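Local atomic coordinates of LbaCas13a H328A (C2c2) (Lachnospiraceae bacterium NK4A179, PDB entry 5WLH), a protein that binds a CRISPR guide RNA, here as its precursor, and probably uses it to recognise and cut target RNA as a Cas13a nuclease. Residues Leu124-Thr127 / Asn128-Lys132. Residues are numbered along the deposited sequence; the frame is centred on the assembly and turned at random.
Sequences LSYT and NRRNK. With nucleotides of chain B.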
loop_
_atom_site.group_PDB
_atom_site.type_symbol
_atom_site.label_atom_id
_atom_site.label_comp_id
_atom_site.label_asym_id
_atom_site.label_seq_id
_atom_site.Cartn_x
_atom_site.Cartn_y
_atom_site.Cartn_z
ATOM N N LEU A 124 -8.009 -39.416 -22.313
ATOM C CA LEU A 124 -8.731 -40.526 -21.707
ATOM C C LEU A 124 -8.155 -40.907 -20.349
ATOM O O LEU A 124 -8.902 -41.364 -19.477
ATOM C CB LEU A 124 -8.728 -41.732 -22.643
ATOM C CG LEU A 124 -9.492 -41.535 -23.955
ATOM C CD1 LEU A 124 -9.680 -42.869 -24.668
ATOM C CD2 LEU A 124 -10.839 -40.842 -23.717
ATOM N N SER A 125 -6.842 -40.738 -20.149
ATOM C CA SER A 125 -6.252 -41.009 -18.839
ATOM C C SER A 125 -6.844 -40.086 -17.781
ATOM O O SER A 125 -7.201 -40.520 -16.681
ATOM C CB SER A 125 -4.740 -40.833 -18.895
ATOM O OG SER A 125 -4.167 -40.986 -17.611
ATOM N N TYR A 126 -6.957 -38.801 -18.117
ATOM C CA TYR A 126 -7.576 -37.826 -17.224
ATOM C C TYR A 126 -9.054 -38.139 -17.009
ATOM O O TYR A 126 -9.532 -38.180 -15.869
ATOM C CB TYR A 126 -7.390 -36.424 -17.809
ATOM C CG TYR A 126 -8.141 -35.341 -17.070
ATOM C CD1 TYR A 126 -8.039 -35.219 -15.693
ATOM C CD2 TYR A 126 -8.950 -34.437 -17.755
ATOM C CE1 TYR A 126 -8.722 -34.228 -15.008
ATOM C CE2 TYR A 126 -9.640 -33.444 -17.078
ATOM C CZ TYR A 126 -9.521 -33.344 -15.707
ATOM O OH TYR A 126 -10.201 -32.363 -15.029
ATOM N N THR A 127 -9.792 -38.369 -18.099
ATOM C CA THR A 127 -11.216 -38.677 -17.984
ATOM C C THR A 127 -11.449 -39.937 -17.162
ATOM O O THR A 127 -12.437 -40.025 -16.423
ATOM C CB THR A 127 -11.826 -38.817 -19.382
ATOM O OG1 THR A 127 -11.714 -37.561 -20.057
ATOM C CG2 THR A 127 -13.302 -39.196 -19.313
ATOM N N ASN A 128 -10.546 -40.913 -17.262
ATOM C CA ASN A 128 -10.680 -42.113 -16.452
ATOM C C ASN A 128 -10.583 -41.791 -14.967
ATOM O O ASN A 128 -11.240 -42.447 -14.150
ATOM C CB ASN A 128 -9.621 -43.136 -16.844
ATOM C CG ASN A 128 -10.016 -43.939 -18.066
ATOM O OD1 ASN A 128 -11.006 -43.633 -18.726
ATOM N ND2 ASN A 128 -9.242 -44.971 -18.373
ATOM N N ARG A 129 -9.785 -40.783 -14.602
ATOM C CA ARG A 129 -9.691 -40.381 -13.198
ATOM C C ARG A 129 -11.003 -39.784 -12.706
ATOM O O ARG A 129 -11.518 -40.175 -11.652
ATOM C CB ARG A 129 -8.548 -39.385 -13.003
ATOM C CG ARG A 129 -7.188 -39.948 -13.329
ATOM C CD ARG A 129 -6.094 -38.957 -12.986
ATOM N NE ARG A 129 -4.850 -39.308 -13.656
ATOM C CZ ARG A 129 -3.987 -40.204 -13.194
ATOM N NH1 ARG A 129 -2.867 -40.455 -13.862
ATOM N NH2 ARG A 129 -4.236 -40.833 -12.050
ATOM N N ARG A 130 -11.554 -38.826 -13.455
ATOM C CA ARG A 130 -12.776 -38.156 -13.015
ATOM C C ARG A 130 -13.967 -39.102 -13.005
ATOM O O ARG A 130 -14.859 -38.965 -12.160
ATOM C CB ARG A 130 -13.078 -36.955 -13.909
ATOM C CG ARG A 130 -11.870 -36.350 -14.581
ATOM C CD ARG A 130 -12.295 -35.268 -15.552
ATOM N NE ARG A 130 -12.735 -34.060 -14.863
ATOM C CZ ARG A 130 -13.703 -33.262 -15.303
ATOM N NH1 ARG A 130 -14.042 -32.181 -14.612
ATOM N NH2 ARG A 130 -14.330 -33.545 -16.437
ATOM N N ASN A 131 -14.010 -40.053 -13.930
ATOM C CA ASN A 131 -15.099 -41.011 -13.994
ATOM C C ASN A 131 -14.814 -42.271 -13.190
ATOM O O ASN A 131 -15.494 -43.282 -13.385
ATOM C CB ASN A 131 -15.398 -41.370 -15.450
ATOM C CG ASN A 131 -16.127 -40.263 -16.179
ATOM O OD1 ASN A 131 -15.507 -39.359 -16.735
ATOM N ND2 ASN A 131 -17.453 -40.323 -16.174
ATOM N N LYS A 132 -13.822 -42.228 -12.297
ATOM C CA LYS A 132 -13.472 -43.329 -11.401
ATOM C C LYS A 132 -13.109 -44.611 -12.151
ATOM O O LYS A 132 -13.098 -45.696 -11.558
ATOM C CB LYS A 132 -14.600 -43.604 -10.395
ATOM C CG LYS A 132 -15.338 -42.348 -9.921
ATOM C CD LYS A 132 -16.778 -42.655 -9.503
ATOM C CE LYS A 132 -17.747 -41.583 -9.991
ATOM N NZ LYS A 132 -18.008 -41.672 -11.461
ATOM P P G B 15 -14.586 -32.157 -10.893
ATOM O OP1 G B 15 -14.393 -33.343 -11.780
ATOM O OP2 G B 15 -15.858 -31.386 -10.964
ATOM O "O5'" G B 15 -14.334 -32.565 -9.388
ATOM C "C5'" G B 15 -13.195 -33.334 -9.046
ATOM C "C4'" G B 15 -12.903 -33.259 -7.576
ATOM O "O4'" G B 15 -12.625 -31.889 -7.192
ATOM C "C3'" G B 15 -14.025 -33.689 -6.647
ATOM O "O3'" G B 15 -14.069 -35.101 -6.521
ATOM C "C2'" G B 15 -13.662 -32.977 -5.353
ATOM O "O2'" G B 15 -12.620 -33.677 -4.688
ATOM C "C1'" G B 15 -13.086 -31.659 -5.881
ATOM N N9 G B 15 -14.107 -30.597 -5.914
ATOM C C8 G B 15 -15.023 -30.368 -6.914
ATOM N N7 G B 15 -15.826 -29.369 -6.659
ATOM C C5 G B 15 -15.414 -28.918 -5.414
ATOM C C6 G B 15 -15.917 -27.855 -4.630
ATOM O O6 G B 15 -16.851 -27.095 -4.912
ATOM N N1 G B 15 -15.233 -27.734 -3.428
ATOM C C2 G B 15 -14.180 -28.527 -3.043
ATOM N N2 G B 15 -13.635 -28.253 -1.850
ATOM N N3 G B 15 -13.697 -29.526 -3.769
ATOM C C4 G B 15 -14.359 -29.668 -4.933
#
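Arg130 lays its aliphatic stem over one face of the Tyr126 ring, one turn earlier in the chain. The CH-pi geometry is explicit: Arg130 CD sits 3.7 Å from the centroid of the Tyr126 ring, 24° off the ring normal and displaced toward the rim. A bend at chi3 (73°) carries the guanidinium past the phenol end, its plane 24° from that of the ring. Tyr126 OH lies near Arg130 NE, but the angle is too poor for a hydrogen bond; the hydroxyl is hydrogen-bonded to Gln238 on helix 233-244. With an alanine in place of Tyr126, the Arg130 stem would probably lose the surface it rests on and be freer to swing, and Gln238 would lose its hydroxyl partner.

At the arginine's end, Arg130 NH1 comes 3.1 Å from OP1 of G15 of RNA chain B, consistent with electrostatic attraction to the backbone of the crRNA.

Both segments lie at the C-terminal end of helix 115-130, which packs on helices 218-230 and 233-244 and brings Arg130 to the RNA. The backbone bonds are alpha-helical: Asn128 N donates to Leu124 O (2.8 Å), Arg130 N to Tyr126 O (3.2 Å) and Asn131 N to Thr127 O (2.9 Å).

Ser125 and Arg129 face helix 218-230: Ser125 OG hydrogen-bonds and Arg129 NE salt-bridges to the same carboxylate oxygen of Glu228, while Arg129 NH1 reaches Arg220 O.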